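Local coordinates for protein hydrolase (Thermus thermophilus, PDB 1UFO) that is of unknown substrate but probably acts as a hydrolytic enzyme, having the alpha/beta hydrolase fold, at residues 9-14 with 92-97; 26-31 with 55-60; 75-80 with 146-151; 118-123 with 168-173; 140-145 with 157-162. All blocks are in the same frame, centred on the assembly; numbering follows the deposited sequence.

Contact 1 (9-14 with 92-97)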
# COMPACT_ATOMS: atom_id res chain seq x y z
N THR A 9 -25.81 -12.19 17.46
CA THR A 9 -26.60 -12.95 16.50
C THR A 9 -27.02 -11.98 15.41
O THR A 9 -27.66 -10.98 15.71
CB THR A 9 -27.87 -13.59 17.14
OG1 THR A 9 -27.45 -14.52 18.15
CG2 THR A 9 -28.68 -14.37 16.02
N LEU A 10 -26.62 -12.26 14.14
CA LEU A 10 -26.97 -11.40 13.02
C LEU A 10 -27.42 -12.28 11.89
O LEU A 10 -26.73 -13.22 11.57
CB LEU A 10 -25.74 -10.63 12.58
CG LEU A 10 -25.29 -9.56 13.53
CD1 LEU A 10 -23.83 -9.12 13.13
CD2 LEU A 10 -26.21 -8.39 13.41
N ALA A 11 -28.61 -12.00 11.37
CA ALA A 11 -29.17 -12.76 10.24
C ALA A 11 -29.20 -14.24 10.61
O ALA A 11 -29.04 -15.15 9.77
CB ALA A 11 -28.29 -12.50 9.01
N GLY A 12 -29.38 -14.50 11.90
CA GLY A 12 -29.46 -15.87 12.34
C GLY A 12 -28.17 -16.63 12.53
O GLY A 12 -28.21 -17.82 12.85
N LEU A 13 -27.03 -15.98 12.34
CA LEU A 13 -25.73 -16.59 12.54
C LEU A 13 -25.01 -16.04 13.78
O LEU A 13 -25.24 -14.88 14.16
CB LEU A 13 -24.87 -16.29 11.35
CG LEU A 13 -25.39 -17.02 10.13
CD1 LEU A 13 -25.05 -16.14 8.90
CD2 LEU A 13 -24.78 -18.43 10.09
N SER A 14 -24.14 -16.88 14.36
CA SER A 14 -23.34 -16.54 15.54
C SER A 14 -22.12 -15.76 15.05
O SER A 14 -21.25 -16.32 14.34
CB SER A 14 -22.86 -17.78 16.29
OG SER A 14 -22.24 -17.36 17.49
N ALA A 92 -22.76 -13.95 4.29
CA ALA A 92 -22.10 -12.69 4.56
C ALA A 92 -22.95 -11.52 4.14
O ALA A 92 -22.96 -10.49 4.81
CB ALA A 92 -20.74 -12.65 3.79
N ARG A 93 -23.66 -11.63 3.01
CA ARG A 93 -24.45 -10.49 2.59
C ARG A 93 -25.56 -10.24 3.64
O ARG A 93 -25.83 -9.07 3.99
CB ARG A 93 -25.05 -10.72 1.22
CG ARG A 93 -25.63 -9.45 0.72
CD ARG A 93 -26.01 -9.52 -0.73
NE ARG A 93 -26.52 -8.19 -1.13
CZ ARG A 93 -26.58 -7.78 -2.39
NH1 ARG A 93 -27.09 -6.58 -2.67
NH2 ARG A 93 -26.12 -8.57 -3.36
N ARG A 94 -26.17 -11.32 4.13
CA ARG A 94 -27.25 -11.14 5.15
C ARG A 94 -26.68 -10.57 6.45
O ARG A 94 -27.29 -9.63 7.05
CB ARG A 94 -28.01 -12.45 5.40
CG ARG A 94 -28.95 -12.77 4.21
CD ARG A 94 -29.84 -13.95 4.52
NE ARG A 94 -29.05 -15.19 4.60
CZ ARG A 94 -28.74 -15.88 5.69
NH1 ARG A 94 -27.99 -16.99 5.58
NH2 ARG A 94 -29.16 -15.50 6.89
N VAL A 95 -25.50 -11.05 6.84
CA VAL A 95 -24.88 -10.52 8.07
C VAL A 95 -24.56 -9.03 7.92
O VAL A 95 -24.79 -8.23 8.82
CB VAL A 95 -23.60 -11.33 8.41
CG1 VAL A 95 -22.77 -10.60 9.59
CG2 VAL A 95 -23.99 -12.79 8.86
N ALA A 96 -23.97 -8.66 6.80
CA ALA A 96 -23.59 -7.27 6.54
C ALA A 96 -24.79 -6.37 6.51
O ALA A 96 -24.77 -5.28 7.07
CB ALA A 96 -22.79 -7.19 5.19
N GLU A 97 -25.84 -6.78 5.79
CA GLU A 97 -27.04 -5.95 5.71
C GLU A 97 -27.68 -5.79 7.10
O GLU A 97 -28.09 -4.67 7.40
CB GLU A 97 -28.00 -6.50 4.63
CG GLU A 97 -27.37 -6.36 3.30
CD GLU A 97 -28.19 -7.02 2.20
OE1 GLU A 97 -29.00 -7.97 2.50
OE2 GLU A 97 -27.95 -6.63 1.03

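Contact 2 (26-31 with 55-60)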
# COMPACT_ATOMS: atom_id res chain seq x y z
N LEU A 26 -17.96 -0.29 10.48
CA LEU A 26 -18.02 -1.76 10.67
C LEU A 26 -17.04 -2.39 9.69
O LEU A 26 -16.91 -1.91 8.59
CB LEU A 26 -19.45 -2.29 10.26
CG LEU A 26 -20.57 -1.91 11.21
CD1 LEU A 26 -21.94 -1.88 10.42
CD2 LEU A 26 -20.55 -2.94 12.35
N LEU A 27 -16.41 -3.48 10.10
CA LEU A 27 -15.58 -4.24 9.15
C LEU A 27 -16.03 -5.69 9.32
O LEU A 27 -15.84 -6.29 10.37
CB LEU A 27 -14.08 -4.14 9.46
CG LEU A 27 -13.16 -4.92 8.54
CD1 LEU A 27 -13.38 -4.46 7.06
CD2 LEU A 27 -11.71 -4.79 8.91
N LEU A 28 -16.65 -6.25 8.28
CA LEU A 28 -17.01 -7.67 8.28
C LEU A 28 -15.84 -8.39 7.65
O LEU A 28 -15.48 -8.09 6.50
CB LEU A 28 -18.33 -7.94 7.44
CG LEU A 28 -18.66 -9.44 7.26
CD1 LEU A 28 -18.84 -10.17 8.60
CD2 LEU A 28 -20.02 -9.56 6.42
N ALA A 29 -15.27 -9.33 8.39
CA ALA A 29 -14.04 -10.08 7.92
C ALA A 29 -14.40 -11.51 7.65
O ALA A 29 -15.05 -12.15 8.46
CB ALA A 29 -12.93 -9.98 8.99
N LEU A 30 -13.92 -12.01 6.51
CA LEU A 30 -14.21 -13.34 5.97
C LEU A 30 -12.92 -14.10 5.86
O LEU A 30 -12.00 -13.73 5.13
CB LEU A 30 -14.84 -13.26 4.56
CG LEU A 30 -16.05 -12.30 4.56
CD1 LEU A 30 -16.60 -12.24 3.09
CD2 LEU A 30 -17.22 -12.78 5.51
N HIS A 31 -12.82 -15.16 6.68
CA HIS A 31 -11.62 -15.93 6.80
C HIS A 31 -11.38 -16.81 5.56
O HIS A 31 -12.25 -16.90 4.68
CB HIS A 31 -11.71 -16.77 8.12
CG HIS A 31 -12.71 -17.89 8.07
ND1 HIS A 31 -12.52 -19.04 7.32
CD2 HIS A 31 -13.92 -18.03 8.69
CE1 HIS A 31 -13.55 -19.86 7.51
NE2 HIS A 31 -14.41 -19.27 8.36
N LEU A 55 -16.45 -7.68 12.84
CA LEU A 55 -17.37 -8.83 12.85
C LEU A 55 -16.79 -9.97 12.01
O LEU A 55 -16.29 -9.70 10.96
CB LEU A 55 -18.69 -8.46 12.17
CG LEU A 55 -19.42 -7.28 12.81
CD1 LEU A 55 -20.72 -6.95 11.99
CD2 LEU A 55 -19.91 -7.64 14.20
N ALA A 56 -16.92 -11.22 12.47
CA ALA A 56 -16.48 -12.37 11.67
C ALA A 56 -17.32 -13.56 12.06
O ALA A 56 -17.70 -13.69 13.24
CB ALA A 56 -15.01 -12.65 11.96
N PHE A 57 -17.66 -14.40 11.10
CA PHE A 57 -18.37 -15.61 11.46
C PHE A 57 -17.72 -16.76 10.72
O PHE A 57 -16.96 -16.54 9.75
CB PHE A 57 -19.86 -15.50 11.15
CG PHE A 57 -20.20 -15.32 9.67
CD1 PHE A 57 -20.56 -16.44 8.89
CD2 PHE A 57 -20.12 -14.05 9.05
CE1 PHE A 57 -20.87 -16.28 7.50
CE2 PHE A 57 -20.44 -13.88 7.68
CZ PHE A 57 -20.81 -15.01 6.91
N ASP A 58 -17.98 -17.99 11.19
CA ASP A 58 -17.37 -19.15 10.54
C ASP A 58 -18.08 -19.51 9.23
O ASP A 58 -19.31 -19.50 9.15
CB ASP A 58 -17.46 -20.37 11.47
CG ASP A 58 -16.54 -20.27 12.66
OD1 ASP A 58 -16.94 -20.74 13.77
OD2 ASP A 58 -15.43 -19.74 12.50
N ALA A 59 -17.29 -19.87 8.23
CA ALA A 59 -17.87 -20.29 6.94
C ALA A 59 -18.43 -21.70 7.08
O ALA A 59 -18.12 -22.41 8.02
CB ALA A 59 -16.74 -20.30 5.88
N PRO A 60 -19.26 -22.07 6.15
CA PRO A 60 -19.79 -23.45 6.23
C PRO A 60 -18.63 -24.41 6.32
O PRO A 60 -17.56 -24.23 5.68
CB PRO A 60 -20.54 -23.61 4.92
CG PRO A 60 -20.99 -22.25 4.57
CD PRO A 60 -19.81 -21.32 5.01
O HOH W 1 -14.75 -14.93 8.93

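Contact 3 (75-80 with 146-151)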
# COMPACT_ATOMS: atom_id res chain seq x y z
N PRO A 75 -11.17 -35.88 -5.00
CA PRO A 75 -11.40 -35.51 -6.42
C PRO A 75 -12.47 -34.39 -6.48
O PRO A 75 -12.63 -33.75 -7.48
CB PRO A 75 -12.00 -36.80 -7.03
CG PRO A 75 -11.42 -37.82 -6.22
CD PRO A 75 -11.44 -37.31 -4.80
N ARG A 76 -13.20 -34.22 -5.37
CA ARG A 76 -14.22 -33.17 -5.34
C ARG A 76 -13.76 -31.97 -4.49
O ARG A 76 -14.59 -31.13 -4.04
CB ARG A 76 -15.52 -33.71 -4.74
CG ARG A 76 -16.13 -34.92 -5.50
CD ARG A 76 -16.61 -34.44 -6.85
NE ARG A 76 -17.17 -35.51 -7.68
CZ ARG A 76 -18.42 -35.52 -8.13
NH1 ARG A 76 -19.24 -34.52 -7.84
NH2 ARG A 76 -18.88 -36.55 -8.86
N TYR A 77 -12.47 -31.86 -4.28
CA TYR A 77 -11.95 -30.74 -3.48
C TYR A 77 -12.38 -29.37 -3.93
O TYR A 77 -12.99 -28.61 -3.15
CB TYR A 77 -10.43 -30.79 -3.47
CG TYR A 77 -9.77 -29.62 -2.75
CD1 TYR A 77 -9.96 -29.42 -1.39
CD2 TYR A 77 -8.86 -28.80 -3.43
CE1 TYR A 77 -9.22 -28.42 -0.70
CE2 TYR A 77 -8.11 -27.82 -2.77
CZ TYR A 77 -8.30 -27.65 -1.39
OH TYR A 77 -7.55 -26.69 -0.71
N VAL A 78 -12.12 -29.07 -5.20
CA VAL A 78 -12.41 -27.74 -5.73
C VAL A 78 -13.90 -27.50 -5.68
O VAL A 78 -14.35 -26.37 -5.28
CB VAL A 78 -11.88 -27.61 -7.17
CG1 VAL A 78 -12.40 -26.33 -7.80
CG2 VAL A 78 -10.35 -27.62 -7.17
N GLU A 79 -14.69 -28.50 -6.09
CA GLU A 79 -16.13 -28.36 -6.04
C GLU A 79 -16.59 -27.98 -4.62
O GLU A 79 -17.42 -27.08 -4.44
CB GLU A 79 -16.76 -29.71 -6.41
CG GLU A 79 -18.24 -29.71 -6.44
CD GLU A 79 -18.79 -31.03 -6.94
OE1 GLU A 79 -19.34 -30.99 -8.01
OE2 GLU A 79 -18.66 -32.05 -6.24
N GLU A 80 -16.07 -28.71 -3.65
CA GLU A 80 -16.47 -28.47 -2.26
C GLU A 80 -15.96 -27.11 -1.72
O GLU A 80 -16.68 -26.40 -0.95
CB GLU A 80 -15.98 -29.63 -1.40
CG GLU A 80 -16.90 -30.85 -1.71
CD GLU A 80 -16.53 -32.13 -0.96
OE1 GLU A 80 -17.04 -33.19 -1.42
OE2 GLU A 80 -15.77 -32.08 0.04
N GLN A 146 -5.61 -31.14 -12.20
CA GLN A 146 -5.93 -32.36 -12.92
C GLN A 146 -6.51 -33.36 -11.93
O GLN A 146 -6.03 -33.51 -10.78
CB GLN A 146 -4.64 -32.93 -13.52
CG GLN A 146 -4.85 -33.91 -14.63
CD GLN A 146 -5.52 -33.21 -15.80
OE1 GLN A 146 -5.20 -32.05 -16.13
NE2 GLN A 146 -6.47 -33.90 -16.41
N GLY A 147 -7.58 -34.00 -12.37
CA GLY A 147 -8.23 -34.99 -11.57
C GLY A 147 -9.45 -34.47 -10.81
O GLY A 147 -10.17 -35.26 -10.21
N GLN A 148 -9.62 -33.15 -10.77
CA GLN A 148 -10.80 -32.62 -10.09
C GLN A 148 -12.01 -32.78 -10.96
O GLN A 148 -11.95 -32.53 -12.17
CB GLN A 148 -10.66 -31.13 -9.77
CG GLN A 148 -9.58 -30.92 -8.74
CD GLN A 148 -9.95 -31.55 -7.39
OE1 GLN A 148 -10.91 -31.16 -6.80
NE2 GLN A 148 -9.16 -32.53 -6.93
N VAL A 149 -13.11 -33.15 -10.33
CA VAL A 149 -14.37 -33.31 -11.04
C VAL A 149 -15.33 -32.24 -10.47
O VAL A 149 -15.46 -32.12 -9.25
CB VAL A 149 -14.92 -34.71 -10.75
CG1 VAL A 149 -16.42 -34.79 -11.09
CG2 VAL A 149 -14.12 -35.70 -11.59
N VAL A 150 -15.96 -31.47 -11.34
CA VAL A 150 -16.88 -30.44 -10.80
C VAL A 150 -18.21 -30.63 -11.50
O VAL A 150 -18.27 -30.51 -12.74
CB VAL A 150 -16.30 -29.05 -11.08
CG1 VAL A 150 -17.25 -27.93 -10.58
CG2 VAL A 150 -14.92 -28.95 -10.37
N GLU A 151 -19.24 -30.92 -10.70
CA GLU A 151 -20.58 -31.13 -11.25
C GLU A 151 -21.58 -30.09 -10.78
O GLU A 151 -22.54 -29.80 -11.53
CB GLU A 151 -21.08 -32.51 -10.86
CG GLU A 151 -20.24 -33.58 -11.53
CD GLU A 151 -20.93 -34.85 -11.45
OE1 GLU A 151 -20.95 -35.50 -10.36
OE2 GLU A 151 -21.50 -35.19 -12.49
O HOH W 2 -13.58 -30.66 -7.50

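Contact 4 (118-123 with 168-173)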
# COMPACT_ATOMS: atom_id res chain seq x y z
N VAL A 118 -14.68 -14.51 -1.88
CA VAL A 118 -16.08 -14.27 -1.50
C VAL A 118 -16.38 -12.78 -1.59
O VAL A 118 -17.47 -12.41 -2.00
CB VAL A 118 -16.33 -14.81 -0.08
CG1 VAL A 118 -17.82 -14.42 0.41
CG2 VAL A 118 -16.23 -16.32 -0.14
N ALA A 119 -15.46 -11.92 -1.14
CA ALA A 119 -15.67 -10.46 -1.27
C ALA A 119 -15.92 -10.12 -2.76
O ALA A 119 -16.80 -9.28 -3.07
CB ALA A 119 -14.41 -9.71 -0.69
N HIS A 120 -15.15 -10.72 -3.66
CA HIS A 120 -15.37 -10.51 -5.09
C HIS A 120 -16.75 -10.99 -5.54
O HIS A 120 -17.44 -10.27 -6.29
CB HIS A 120 -14.25 -11.21 -5.85
CG HIS A 120 -13.04 -10.35 -6.01
ND1 HIS A 120 -12.93 -9.38 -6.99
CD2 HIS A 120 -11.86 -10.33 -5.31
CE1 HIS A 120 -11.73 -8.83 -6.90
NE2 HIS A 120 -11.06 -9.38 -5.90
N LEU A 121 -17.16 -12.17 -5.11
CA LEU A 121 -18.47 -12.69 -5.46
C LEU A 121 -19.56 -11.65 -5.00
O LEU A 121 -20.52 -11.42 -5.72
CB LEU A 121 -18.77 -14.02 -4.76
CG LEU A 121 -18.00 -15.25 -5.18
CD1 LEU A 121 -18.31 -16.42 -4.38
CD2 LEU A 121 -18.32 -15.50 -6.68
N LEU A 122 -19.42 -11.09 -3.80
CA LEU A 122 -20.39 -10.10 -3.31
C LEU A 122 -20.39 -8.86 -4.17
O LEU A 122 -21.50 -8.34 -4.48
CB LEU A 122 -20.06 -9.70 -1.84
CG LEU A 122 -20.38 -10.78 -0.81
CD1 LEU A 122 -19.55 -10.54 0.54
CD2 LEU A 122 -21.91 -10.83 -0.54
N LEU A 123 -19.20 -8.34 -4.53
CA LEU A 123 -19.18 -7.15 -5.39
C LEU A 123 -19.79 -7.47 -6.77
O LEU A 123 -20.50 -6.63 -7.33
CB LEU A 123 -17.72 -6.60 -5.58
CG LEU A 123 -17.09 -6.07 -4.31
CD1 LEU A 123 -15.65 -5.77 -4.58
CD2 LEU A 123 -17.78 -4.80 -3.85
N GLU A 168 -18.16 -4.36 -14.31
CA GLU A 168 -19.17 -3.34 -14.43
C GLU A 168 -20.21 -3.43 -13.29
O GLU A 168 -20.89 -2.44 -13.01
CB GLU A 168 -19.80 -3.48 -15.81
CG GLU A 168 -20.66 -4.71 -16.03
CD GLU A 168 -19.90 -6.01 -16.22
OE1 GLU A 168 -18.67 -6.03 -16.53
OE2 GLU A 168 -20.59 -7.06 -16.09
N ALA A 169 -20.31 -4.56 -12.58
CA ALA A 169 -21.30 -4.68 -11.49
C ALA A 169 -20.69 -4.19 -10.15
O ALA A 169 -21.42 -4.04 -9.17
CB ALA A 169 -21.76 -6.17 -11.35
N TYR A 170 -19.37 -3.96 -10.14
CA TYR A 170 -18.66 -3.54 -8.88
C TYR A 170 -18.92 -2.11 -8.45
O TYR A 170 -18.59 -1.74 -7.31
CB TYR A 170 -17.14 -3.71 -9.04
CG TYR A 170 -16.61 -5.16 -8.94
CD1 TYR A 170 -15.46 -5.43 -8.16
CD2 TYR A 170 -17.19 -6.24 -9.63
CE1 TYR A 170 -14.91 -6.73 -8.06
CE2 TYR A 170 -16.64 -7.54 -9.54
CZ TYR A 170 -15.52 -7.77 -8.77
OH TYR A 170 -14.99 -8.99 -8.75
N GLY A 171 -19.51 -1.30 -9.35
CA GLY A 171 -19.85 0.06 -8.98
C GLY A 171 -18.72 0.95 -8.48
O GLY A 171 -18.96 1.90 -7.70
N GLY A 172 -17.51 0.61 -8.90
CA GLY A 172 -16.35 1.39 -8.53
C GLY A 172 -16.08 1.35 -7.03
O GLY A 172 -15.39 2.23 -6.53
N VAL A 173 -16.57 0.33 -6.32
CA VAL A 173 -16.33 0.27 -4.87
C VAL A 173 -14.79 0.20 -4.61
O VAL A 173 -14.08 -0.63 -5.20
CB VAL A 173 -16.94 -1.01 -4.29
CG1 VAL A 173 -16.42 -1.26 -2.85
CG2 VAL A 173 -18.50 -0.87 -4.34

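Contact 5 (140-145 with 157-162)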
# COMPACT_ATOMS: atom_id res chain seq x y z
N PHE A 140 -10.55 -14.56 -9.32
CA PHE A 140 -10.75 -15.72 -10.13
C PHE A 140 -10.59 -16.93 -9.26
O PHE A 140 -9.77 -16.94 -8.33
CB PHE A 140 -9.70 -15.85 -11.25
CG PHE A 140 -9.85 -14.82 -12.34
CD1 PHE A 140 -9.33 -13.52 -12.22
CD2 PHE A 140 -10.56 -15.16 -13.48
CE1 PHE A 140 -9.55 -12.58 -13.26
CE2 PHE A 140 -10.77 -14.24 -14.50
CZ PHE A 140 -10.29 -12.96 -14.42
N PRO A 141 -11.35 -18.01 -9.56
CA PRO A 141 -11.22 -19.24 -8.78
C PRO A 141 -9.90 -19.89 -9.17
O PRO A 141 -9.31 -19.56 -10.19
CB PRO A 141 -12.40 -20.09 -9.21
CG PRO A 141 -12.60 -19.68 -10.66
CD PRO A 141 -12.36 -18.12 -10.62
N MSE A 142 -9.40 -20.71 -8.26
CA MSE A 142 -8.12 -21.34 -8.52
C MSE A 142 -8.06 -22.10 -9.80
O MSE A 142 -9.04 -22.61 -10.35
CB MSE A 142 -7.75 -22.28 -7.35
CG MSE A 142 -8.64 -23.55 -7.29
SE MSE A 142 -8.16 -24.68 -5.78
CE MSE A 142 -9.36 -24.00 -4.53
N LYS A 143 -6.85 -22.20 -10.32
CA LYS A 143 -6.66 -23.01 -11.51
C LYS A 143 -7.13 -24.41 -11.16
O LYS A 143 -6.75 -24.94 -10.13
CB LYS A 143 -5.17 -22.95 -11.85
CG LYS A 143 -4.67 -21.54 -11.56
CD LYS A 143 -3.41 -21.10 -12.30
CE LYS A 143 -2.61 -20.06 -11.43
NZ LYS A 143 -2.10 -20.70 -10.22
N LEU A 144 -7.89 -25.04 -12.06
CA LEU A 144 -8.45 -26.37 -11.81
C LEU A 144 -7.40 -27.46 -11.92
O LEU A 144 -6.92 -27.73 -13.01
CB LEU A 144 -9.60 -26.64 -12.79
CG LEU A 144 -10.53 -27.71 -12.25
CD1 LEU A 144 -11.35 -27.18 -11.13
CD2 LEU A 144 -11.47 -28.20 -13.41
N PRO A 145 -7.05 -28.11 -10.81
CA PRO A 145 -6.01 -29.18 -10.87
C PRO A 145 -6.53 -30.37 -11.61
O PRO A 145 -7.71 -30.63 -11.63
CB PRO A 145 -5.77 -29.53 -9.42
CG PRO A 145 -6.49 -28.38 -8.57
CD PRO A 145 -7.61 -27.98 -9.46
N ALA A 157 -20.67 -22.32 -12.79
CA ALA A 157 -20.95 -20.95 -13.16
C ALA A 157 -19.87 -19.99 -12.80
O ALA A 157 -19.64 -19.02 -13.52
CB ALA A 157 -22.27 -20.48 -12.55
N LEU A 158 -19.20 -20.24 -11.66
CA LEU A 158 -18.09 -19.39 -11.21
C LEU A 158 -16.90 -19.51 -12.16
O LEU A 158 -16.19 -18.55 -12.33
CB LEU A 158 -17.60 -19.78 -9.78
CG LEU A 158 -18.54 -19.60 -8.65
CD1 LEU A 158 -17.97 -19.99 -7.35
CD2 LEU A 158 -18.92 -18.10 -8.66
N TYR A 159 -16.68 -20.69 -12.75
CA TYR A 159 -15.57 -20.85 -13.69
C TYR A 159 -15.93 -20.27 -15.05
O TYR A 159 -15.11 -19.69 -15.75
CB TYR A 159 -15.17 -22.34 -13.78
CG TYR A 159 -14.21 -22.79 -12.72
CD1 TYR A 159 -14.64 -23.24 -11.45
CD2 TYR A 159 -12.81 -22.66 -12.93
CE1 TYR A 159 -13.74 -23.54 -10.42
CE2 TYR A 159 -11.92 -22.97 -11.90
CZ TYR A 159 -12.36 -23.40 -10.65
OH TYR A 159 -11.52 -23.62 -9.63
N GLN A 160 -17.19 -20.38 -15.42
CA GLN A 160 -17.64 -19.82 -16.67
C GLN A 160 -17.59 -18.30 -16.66
O GLN A 160 -17.27 -17.67 -17.69
CB GLN A 160 -19.07 -20.29 -16.92
CG GLN A 160 -19.53 -20.06 -18.31
CD GLN A 160 -20.77 -19.21 -18.34
OE1 GLN A 160 -20.76 -18.02 -17.92
NE2 GLN A 160 -21.85 -19.78 -18.85
N ALA A 161 -17.95 -17.69 -15.53
CA ALA A 161 -17.98 -16.24 -15.42
C ALA A 161 -17.45 -15.83 -14.03
O ALA A 161 -18.21 -15.56 -13.11
CB ALA A 161 -19.42 -15.68 -15.62
N PRO A 162 -16.12 -15.86 -13.84
CA PRO A 162 -15.53 -15.48 -12.55
C PRO A 162 -16.00 -14.06 -12.16
O PRO A 162 -16.22 -13.20 -13.03
CB PRO A 162 -14.03 -15.49 -12.83
CG PRO A 162 -13.93 -16.58 -13.93
CD PRO A 162 -15.10 -16.29 -14.80

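Contact 1 (9-14 with 92-97)
The turn at Ala11 settles on the flank of helix 77-103, its CA 5.3 Å from the CA of Val95. This is the tip of the beta hairpin made by strands 3-10 and 13-20, the antiparallel edge of the alpha/beta hydrolase sheet. A type I' turn closes it, with Leu10 and Leu13 exchanging backbone hydrogen bonds and Gly12, at positive phi, in its third position.

Ala11 points its methyl at the helix backbone: its CB lies 3.6 Å from Arg94 CB and a similar distance from the carbonyl of Arg94. Val95 spreads its two methyls between the leucines. With chi1 at 170°, Val95 CG1 lies anti to the backbone N and meets Leu10 CD1 at 4.0 Å. Val95 CG2 goes to Leu13 CD1 at 3.5 Å; both leucines cross the valine at about a right angle. The same valine also packs on Phe57 and Leu28, which ties the hairpin tip to the hydrophobic layer between sheet and helix.

The polar part is slight. The Arg94 chain bends at chi3, and its guanidinium is held mainly by a salt bridge from NE to Glu90. What remains for the hairpin is a weak hydrogen bond from Arg94 NH2 to Ala11 O, 2.9 Å long but bent to 121° at the hydrogen, with the oxygen at the guanidinium edge, in its plane.

Contact 2 (26-31 with 55-60)
With chi1 at 71°, His31 CG is wedged between its backbone N and carbonyl carbon, and the ring swings across to Ala59; Phe57, at chi1 63°, is set likewise and turns its ring toward Leu28 and Leu30. His31 NE2 accepts the backbone N-H of Ala59 at 2.9 Å, from 24° outside the ring plane. Leu28 CD1 meets the edge of the Phe57 ring at CD2, and Leu30 lies alongside it.

Within these residues the parallel pairing rests on two bonds: Leu55 N to Leu27 O, and Ala29 N to Leu55 O at 2.8 Å. Where the strands part, a water gives hydrogens to Ala29 O and Phe57 O and accepts one from His31 N. An alanine in place of His31 would probably leave the Ala59 N-H without its acceptor and open a gap beside it.

Strands 25-30 and 52-56 belong to a beta-alpha-beta unit in the parallel core of the alpha/beta hydrolase sheet. Helix 37-42 packs on Ala29 and Ala56, while helix 77-103 meets Leu55 and Phe57.

Contact 3 (75-80 with 146-151)
Gln148 reaches into the start of the helix at Val78. Gln148 CB lies 4.0 Å from Pro75 O; the chain then bends at chi2, and Gln148 CG rests on Val78 CG2 at 3.7 Å. CD passes by Pro75 O, and Gln148 OE1 accepts the Val78 N-H at 2.9 Å in a nearly straight bond (175°), the donor tilted 31° from the amide carbonyl plane. NE2 turns back to the carbonyl of Ser74. A water that accepts from Glu79 N also lies near Gln148 OE1.

Val149 N bonds to Pro75 O, and Val149 CG1 lies over one face of the Arg76 guanidinium. A salt-bridge network runs from Arg76 NH2 to Glu151 OE1 at 2.8 Å and from Arg76 NH1, in the guanidinium plane, to the syn lone pair of Glu79 OE2. Glu79 OE1 in turn accepts Glu151 N at 2.7 Å.

The loop leading to helix 153-160 is tied to the N-terminus of helix 77-103, where Val78 packs on Tyr159 and Val150 on Val155 and Leu156.

Contact 4 (118-123 with 168-173)
Tyr170 lays one ring face against Leu123 while its hydroxyl runs on to His120, one helical turn earlier. Leu123 CB stands over the ring centre, 3.7 Å from the centroid and 13° off the normal, a CH-pi contact in which the two side chains cross at about a right angle. Further out, Leu123 CD1 touches Tyr170 CD1 at 3.6 Å. The other methyl, Leu123 CD2, turns to Val173 and meets its CB at 3.9 Å, so the leucine fork divides between the two ends of the type I' turn 170-173.

His120 and Tyr170 meet rim to rim, their planes 55° apart. Tyr170 CG lies anti to the carbonyl carbon (chi1 -77°), which sends the ring along the helix to His120. The hydrogen bond between His120 ND1 and Tyr170 OH is short, 2.7 Å, and almost straight; each partner lies in the plane of the other's ring. With NE2 bonded to His177, both ring nitrogens of this buried histidine are engaged, which probably fixes its rotation. A phenylalanine in place of Tyr170 would probably leave His120 ND1 without its mate and the imidazole less firmly fixed.

Helix 114-124, which follows the probable nucleophile elbow of the alpha/beta hydrolase fold, is joined to the loop before strand 175-180. Strand 132-135 joins in through Val132, which touches Leu123 and Val173, and helix 188-198 closes the side of His120 and Tyr170 with Leu198.

Contact 5 (140-145 with 157-162)
The Tyr159 ring carries Pro141 on one face, with Pro141 CG over its centre, 3.6 Å from the centroid and 13° off the normal: a proline-on-aromatic CH-pi contact. Pro141 CB sits farther along, 3.6 Å from Tyr159 CZ, as the two side chains slide past each other in opposite directions. At the ring edge the hydroxyl takes over. Tyr159 OH donates to the O of selenomethionine Met142 at 2.8 Å, 18° out of the carbonyl plane. Leu144 CD1 comes in obliquely at 3.9 Å from Tyr159 CZ. With chi1 at -85°, the tyrosine CG lies beside its own backbone N, and the ring reaches away from the helix to the loop.

Pro162 supplies the second foothold. Its CB touches Phe140 CD2 at 3.5 Å and Pro141 CD at 3.8 Å, the two proline rings crossing at about a right angle. Phe140 also forms a cation-pi contact with Lys193, and the carbonyl of Pro141 accepts a bond from Arg190, both on helix 188-198.

Here the proline and aromatic contacts join residues 140-145 to helix 153-160, in the region after strand 132-135 where alpha/beta hydrolases commonly carry a cap.

In the fold
Contacts 2 and 4 are buried and contact 3 is on the surface, with 1 and 5 between. Helix 77-103 is used twice: contact 3 holds its start and contact 1 a later turn, the centres of the two contacts about 29 Å apart. Contacts 1 and 2 meet where Phe57 and Leu28 pack on Ala92; Leu30 carries the core on to Val118 of contact 4, and Leu121 there touches Leu158 of contact 5. Val78 of contact 3 touches Leu144 and Pro145 of contact 5. Chemistry follows depth: strand pairing and histidine bonds in the interior, apolar packing with one weak bond at the hairpin, proline-tyrosine CH-pi packing with one hydroxyl bond in contact 5, a charged network outside.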